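Local coordinates for dITP/XTP pyrophosphatase (Coxiella burnetii, PDB 3TQU), which probably hydrolyses non-canonical purine nucleoside triphosphates such as XTP, dITP and ITP to their monophosphates and diphosphate, clearing them from the nucleotide pool, at residues S120-I125 with H140-G145. Residues are numbered along the deposited sequence; the frame is centred on the assembly and turned at random.
Sequences SFHCVI and HGVWEG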
loop_
_atom_site.group_PDB
_atom_site.type_symbol
_atom_site.label_atom_id
_atom_site.label_comp_id
_atom_site.label_asym_id
_atom_site.label_seq_id
_atom_site.Cartn_x
_atom_site.Cartn_y
_atom_site.Cartn_z
ATOM N N SER A 120 10.174 13.012 -7.746
ATOM C CA SER A 120 10.478 11.869 -6.900
ATOM C C SER A 120 10.395 10.582 -7.701
ATOM O O SER A 120 9.545 10.448 -8.587
ATOM C CB SER A 120 9.505 11.797 -5.721
ATOM O OG SER A 120 9.492 13.011 -4.996
ATOM N N PHE A 121 11.299 9.652 -7.405
ATOM C CA PHE A 121 11.192 8.284 -7.893
ATOM C C PHE A 121 10.469 7.469 -6.832
ATOM O O PHE A 121 10.727 7.640 -5.638
ATOM C CB PHE A 121 12.576 7.671 -8.108
ATOM C CG PHE A 121 13.114 7.838 -9.499
ATOM C CD1 PHE A 121 12.425 7.331 -10.587
ATOM C CD2 PHE A 121 14.329 8.467 -9.712
ATOM C CE1 PHE A 121 12.925 7.474 -11.870
ATOM C CE2 PHE A 121 14.837 8.610 -10.994
ATOM C CZ PHE A 121 14.131 8.112 -12.072
ATOM N N HIS A 122 9.578 6.582 -7.266
ATOM C CA HIS A 122 8.845 5.724 -6.344
ATOM C C HIS A 122 9.034 4.264 -6.709
ATOM O O HIS A 122 9.018 3.903 -7.888
ATOM C CB HIS A 122 7.350 6.048 -6.370
ATOM C CG HIS A 122 7.022 7.427 -5.899
ATOM N ND1 HIS A 122 6.564 7.688 -4.625
ATOM C CD2 HIS A 122 7.088 8.624 -6.529
ATOM C CE1 HIS A 122 6.359 8.986 -4.492
ATOM N NE2 HIS A 122 6.669 9.577 -5.633
ATOM N N CYS A 123 9.203 3.424 -5.693
ATOM C CA CYS A 123 9.183 1.982 -5.886
ATOM C C CYS A 123 8.248 1.350 -4.869
ATOM O O CYS A 123 8.451 1.485 -3.660
ATOM C CB CYS A 123 10.578 1.381 -5.738
ATOM S SG CYS A 123 10.582 -0.429 -5.820
ATOM N N VAL A 124 7.222 0.665 -5.357
ATOM C CA VAL A 124 6.280 -0.002 -4.473
ATOM C C VAL A 124 6.353 -1.498 -4.713
ATOM O O VAL A 124 6.129 -1.968 -5.828
ATOM C CB VAL A 124 4.834 0.481 -4.698
ATOM C CG1 VAL A 124 3.877 -0.227 -3.729
ATOM C CG2 VAL A 124 4.745 1.990 -4.532
ATOM N N ILE A 125 6.682 -2.231 -3.657
ATOM C CA ILE A 125 6.775 -3.680 -3.705
ATOM C C ILE A 125 5.570 -4.274 -2.996
ATOM O O ILE A 125 5.190 -3.823 -1.913
ATOM C CB ILE A 125 8.069 -4.169 -3.014
ATOM C CG1 ILE A 125 9.292 -3.660 -3.776
ATOM C CG2 ILE A 125 8.093 -5.691 -2.905
ATOM C CD1 ILE A 125 10.618 -3.996 -3.118
ATOM N N HIS A 140 7.102 0.811 0.369
ATOM C CA HIS A 140 7.085 1.980 -0.499
ATOM C C HIS A 140 8.340 2.835 -0.337
ATOM O O HIS A 140 8.503 3.532 0.665
ATOM C CB HIS A 140 5.828 2.814 -0.238
ATOM C CG HIS A 140 5.649 3.956 -1.190
ATOM N ND1 HIS A 140 4.494 4.707 -1.239
ATOM C CD2 HIS A 140 6.477 4.476 -2.126
ATOM C CE1 HIS A 140 4.621 5.642 -2.164
ATOM N NE2 HIS A 140 5.815 5.523 -2.718
ATOM N N GLY A 141 9.220 2.779 -1.333
ATOM C CA GLY A 141 10.445 3.561 -1.325
ATOM C C GLY A 141 10.286 4.852 -2.108
ATOM O O GLY A 141 9.725 4.860 -3.209
ATOM N N VAL A 142 10.777 5.946 -1.536
ATOM C CA VAL A 142 10.673 7.252 -2.171
ATOM C C VAL A 142 12.025 7.949 -2.220
ATOM O O VAL A 142 12.726 8.046 -1.214
ATOM C CB VAL A 142 9.659 8.163 -1.443
ATOM C CG1 VAL A 142 9.623 9.542 -2.091
ATOM C CG2 VAL A 142 8.278 7.532 -1.450
ATOM N N TRP A 143 12.379 8.440 -3.402
ATOM C CA TRP A 143 13.646 9.123 -3.607
ATOM C C TRP A 143 13.369 10.516 -4.167
ATOM O O TRP A 143 12.931 10.653 -5.307
ATOM C CB TRP A 143 14.505 8.312 -4.582
ATOM C CG TRP A 143 15.953 8.678 -4.605
ATOM C CD1 TRP A 143 16.642 9.386 -3.658
ATOM C CD2 TRP A 143 16.901 8.350 -5.630
ATOM N NE1 TRP A 143 17.959 9.515 -4.033
ATOM C CE2 TRP A 143 18.142 8.890 -5.237
ATOM C CE3 TRP A 143 16.818 7.651 -6.839
ATOM C CZ2 TRP A 143 19.292 8.756 -6.015
ATOM C CZ3 TRP A 143 17.962 7.519 -7.609
ATOM C CH2 TRP A 143 19.182 8.070 -7.195
ATOM N N GLU A 144 13.615 11.546 -3.359
ATOM C CA GLU A 144 13.328 12.928 -3.751
ATOM C C GLU A 144 14.507 13.612 -4.447
ATOM O O GLU A 144 15.651 13.497 -4.010
ATOM C CB GLU A 144 12.907 13.753 -2.530
ATOM C CG GLU A 144 11.734 13.169 -1.758
ATOM C CD GLU A 144 11.366 14.000 -0.543
ATOM O OE1 GLU A 144 11.996 15.057 -0.334
ATOM O OE2 GLU A 144 10.448 13.598 0.204
ATOM N N GLY A 145 14.222 14.334 -5.524
ATOM C CA GLY A 145 15.248 15.076 -6.231
ATOM C C GLY A 145 14.679 16.198 -7.074
ATOM O O GLY A 145 13.612 16.731 -6.774
#
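S120 meets E144 at a non-hydrogen-bonded pair of the beta hairpin formed by strands 118-128 and 137-147 in the mixed central sheet of this HAM1-family enzyme; the two segments run nearly antiparallel. Here S120 OG lies 3.9 Å from E144 CG, while S120 CA makes a CA-H...O contact with W143 O. F121 forms a hydrogen-bonded pair with W143: F121 N donates to W143 O at 2.8 Å, and W143 N returns a bond to F121 O. Their side chains run alongside each other on the face that also carries C123, touching through F121 CD2 and W143 CE3 at 3.9 Å. The F121 ring also stacks on H185, predicted to bind substrate, which places this face beside the probable nucleotide pocket. On the other face, H122 packs beside V142, whose CG2 is 3.6 Å from H122 ND1. The same H122 ND1 shares a nearly straight hydrogen bond (169°) with H140 NE2, 3.0 Å away diagonally across the strands; H140 NE2 lies at the H122 ring edge, in plane, with the ring planes turned by 50°. H122 NE2 bonds T76 OG1, so partners at both nitrogens should fix the imidazole's rotation, and A135 of the second subunit packs on both histidines. C123 and G141 exchange two backbone hydrogen bonds, with G141 N to C123 O at 2.8 Å. H140 CG, anti to the backbone N, brings its imidazole toward strand 118-128, where V124 CG2, anti to the carbonyl carbon, makes a CH-pi contact over one face, 4.0 Å from the H140 ring centroid and 13° off the normal.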